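Local coordinates for MarR-family transcriptional regulator (Bordetella bronchiseptica, PDB 6PCO), which probably acts as a DNA-binding transcription factor of the MarR family, a regulator of biofilm formation whose DNA binding is regulated by 6-hydroxynicotinic acid, at residues Phe84-Ala89 / Val99-Ala104. Sequence-based numbering, arbitrary orientation.
Sequences FVVLCA and VDVVKA
V86 meets V101, and A89 meets A104, where helix 81-93 packs on helix 98-105 in the winged helix-turn-helix domain of this MarR-family protein. Helix 98-105 leads into helix 109-121, and the two form the helix-turn-helix; strands 125-129 and 137-141 make the wing. The contact is wholly apolar, and no hydrogen bond crosses between 84-89 and 99-104. Each helix keeps its own backbone hydrogen bonds here, as from A89 N to V85 O and from A104 N to D100 O. The contact is small, with 139 Å² buried in total, but it lies inside the fold.

The valine pair is made by methyl groups. CG1 of V101 comes up to the fork of V86, 4.0 Å from V86 CG1 and 4.1 Å from V86 CG2. The two side chains cross at about a right angle. V101 has CG1 trans to its own backbone N (chi1 177°), and this branch alone reaches both V86 methyls. V86 also touches V115 of helix 109-121, so it packs against both helices of the motif. V85, beside V86, lines the pocket that holds 1,4-butanediol.

The alanine pair lies one turn further along each helix. A89 CA and A104 CA are 6.4 Å apart, slightly closer than the 6.8 Å between V86 CA and V101 CA. A89 also touches T105 of helix 98-105 and F51 of the second subunit, which also reaches V85 and C88. The alanines meet through single methyls, A89 CB lying 4.2 Å from A104 CB.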
ATOM      1  N   PHE A  84       3.000 -12.430   5.973  1.00 55.82           N
ATOM      2  CA  PHE A  84       1.990 -13.479   5.970  1.00 60.70           C
ATOM      3  C   PHE A  84       1.769 -13.947   4.522  1.00 62.44           C
ATOM      4  O   PHE A  84       1.826 -15.134   4.206  1.00 62.14           O
ATOM      5  CB  PHE A  84       0.706 -12.997   6.655  1.00 55.60           C
ATOM      6  CG  PHE A  84      -0.455 -13.941   6.497  1.00 53.09           C
ATOM      7  CD1 PHE A  84      -0.468 -15.152   7.160  1.00 56.26           C
ATOM      8  CD2 PHE A  84      -1.500 -13.648   5.642  1.00 54.35           C
ATOM      9  CE1 PHE A  84      -1.521 -16.037   6.996  1.00 50.88           C
ATOM     10  CE2 PHE A  84      -2.548 -14.533   5.480  1.00 56.18           C
ATOM     11  CZ  PHE A  84      -2.554 -15.729   6.158  1.00 52.06           C
ATOM     12  N   VAL A  85       1.541 -12.980   3.640  1.00 63.09           N
ATOM     13  CA  VAL A  85       1.316 -13.236   2.235  1.00 63.61           C
ATOM     14  C   VAL A  85       2.481 -14.046   1.638  1.00 59.44           C
ATOM     15  O   VAL A  85       2.246 -15.013   0.919  1.00 61.57           O
ATOM     16  CB  VAL A  85       1.084 -11.907   1.494  1.00 63.25           C
ATOM     17  CG1 VAL A  85       1.272 -12.048  -0.007  1.00 64.89           C
ATOM     18  CG2 VAL A  85      -0.304 -11.379   1.811  1.00 72.28           C
ATOM     19  N   VAL A  86       3.728 -13.643   1.900  1.00 50.66           N
ATOM     20  CA  VAL A  86       4.855 -14.386   1.381  1.00 51.80           C
ATOM     21  C   VAL A  86       4.733 -15.840   1.835  1.00 51.95           C
ATOM     22  O   VAL A  86       4.946 -16.740   1.052  1.00 56.51           O
ATOM     23  CB  VAL A  86       6.208 -13.804   1.811  1.00 52.20           C
ATOM     24  CG1 VAL A  86       7.340 -14.758   1.501  1.00 55.35           C
ATOM     25  CG2 VAL A  86       6.477 -12.462   1.171  1.00 57.33           C
ATOM     26  N   LEU A  87       4.379 -16.047   3.106  1.00 56.12           N
ATOM     27  CA  LEU A  87       4.275 -17.392   3.669  1.00 55.82           C
ATOM     28  C   LEU A  87       3.198 -18.184   2.922  1.00 52.18           C
ATOM     29  O   LEU A  87       3.441 -19.326   2.572  1.00 48.63           O
ATOM     30  CB  LEU A  87       3.991 -17.313   5.174  1.00 54.28           C
ATOM     31  CG  LEU A  87       5.184 -16.923   6.046  1.00 55.17           C
ATOM     32  CD1 LEU A  87       4.712 -16.461   7.402  1.00 61.67           C
ATOM     33  CD2 LEU A  87       6.170 -18.072   6.208  1.00 55.90           C
ATOM     34  N   CYS A  88       2.039 -17.559   2.671  1.00 54.49           N
ATOM     35  CA  CYS A  88       0.943 -18.166   1.893  1.00 53.36           C
ATOM     36  C   CYS A  88       1.430 -18.520   0.487  1.00 52.20           C
ATOM     37  O   CYS A  88       1.111 -19.583  -0.033  1.00 55.72           O
ATOM     38  CB  CYS A  88      -0.284 -17.269   1.824  1.00 50.86           C
ATOM     39  SG  CYS A  88      -1.156 -17.189   3.408  1.00 62.25           S
ATOM     40  N   ALA A  89       2.254 -17.663  -0.114  1.00 51.89           N
ATOM     41  CA  ALA A  89       2.746 -17.975  -1.455  1.00 54.19           C
ATOM     42  C   ALA A  89       3.623 -19.243  -1.414  1.00 56.46           C
ATOM     43  O   ALA A  89       3.579 -20.019  -2.350  1.00 57.97           O
ATOM     44  CB  ALA A  89       3.468 -16.792  -2.063  1.00 49.94           C
ATOM     45  N   VAL A  99      12.286 -13.892  -7.299  1.00 73.25           N
ATOM     46  CA  VAL A  99      11.383 -13.337  -8.327  1.00 71.25           C
ATOM     47  C   VAL A  99      10.091 -14.173  -8.361  1.00 67.40           C
ATOM     48  O   VAL A  99       9.030 -13.611  -8.533  1.00 72.28           O
ATOM     49  CB  VAL A  99      12.029 -13.198  -9.726  1.00 74.84           C
ATOM     50  CG1 VAL A  99      13.373 -12.479  -9.659  1.00 73.06           C
ATOM     51  CG2 VAL A  99      12.159 -14.519 -10.467  1.00 71.66           C
ATOM     52  N   ASP A 100      10.177 -15.494  -8.159  1.00 61.67           N
ATOM     53  CA  ASP A 100       8.979 -16.336  -8.046  1.00 65.16           C
ATOM     54  C   ASP A 100       8.013 -15.733  -7.021  1.00 62.39           C
ATOM     55  O   ASP A 100       6.784 -15.653  -7.268  1.00 52.38           O
ATOM     56  CB  ASP A 100       9.292 -17.777  -7.622  1.00 75.65           C
ATOM     57  CG  ASP A 100       9.891 -18.654  -8.709  1.00 77.87           C
ATOM     58  OD1 ASP A 100       9.500 -18.482  -9.880  1.00 87.29           O
ATOM     59  OD2 ASP A 100      10.745 -19.509  -8.370  1.00 76.91           O
ATOM     60  N   VAL A 101       8.566 -15.310  -5.875  1.00 58.50           N
ATOM     61  CA  VAL A 101       7.752 -14.726  -4.802  1.00 58.05           C
ATOM     62  C   VAL A 101       7.234 -13.346  -5.223  1.00 52.31           C
ATOM     63  O   VAL A 101       6.088 -13.008  -4.964  1.00 55.52           O
ATOM     64  CB  VAL A 101       8.505 -14.654  -3.465  1.00 61.23           C
ATOM     65  CG1 VAL A 101       7.654 -13.968  -2.406  1.00 62.85           C
ATOM     66  CG2 VAL A 101       8.932 -16.035  -2.986  1.00 60.50           C
ATOM     67  N   VAL A 102       8.073 -12.561  -5.895  1.00 57.36           N
ATOM     68  CA  VAL A 102       7.638 -11.270  -6.426  1.00 63.54           C
ATOM     69  C   VAL A 102       6.482 -11.483  -7.419  1.00 58.69           C
ATOM     70  O   VAL A 102       5.502 -10.763  -7.374  1.00 63.88           O
ATOM     71  CB  VAL A 102       8.812 -10.476  -7.035  1.00 68.03           C
ATOM     72  CG1 VAL A 102       8.331  -9.226  -7.751  1.00 64.29           C
ATOM     73  CG2 VAL A 102       9.855 -10.098  -5.982  1.00 65.82           C
ATOM     74  N   LYS A 103       6.567 -12.516  -8.258  1.00 58.28           N
ATOM     75  CA  LYS A 103       5.527 -12.805  -9.254  1.00 64.08           C
ATOM     76  C   LYS A 103       4.279 -13.337  -8.552  1.00 64.83           C
ATOM     77  O   LYS A 103       3.177 -12.848  -8.752  1.00 78.46           O
ATOM     78  CB  LYS A 103       6.024 -13.804 -10.306  1.00 66.63           C
ATOM     79  N   ALA A 104       4.463 -14.349  -7.711  1.00 68.72           N
ATOM     80  CA  ALA A 104       3.338 -14.958  -7.039  1.00 62.53           C
ATOM     81  C   ALA A 104       2.557 -13.914  -6.236  1.00 61.76           C
ATOM     82  O   ALA A 104       1.368 -14.065  -6.104  1.00 71.91           O
ATOM     83  CB  ALA A 104       3.812 -16.072  -6.153  1.00 59.81           C
TER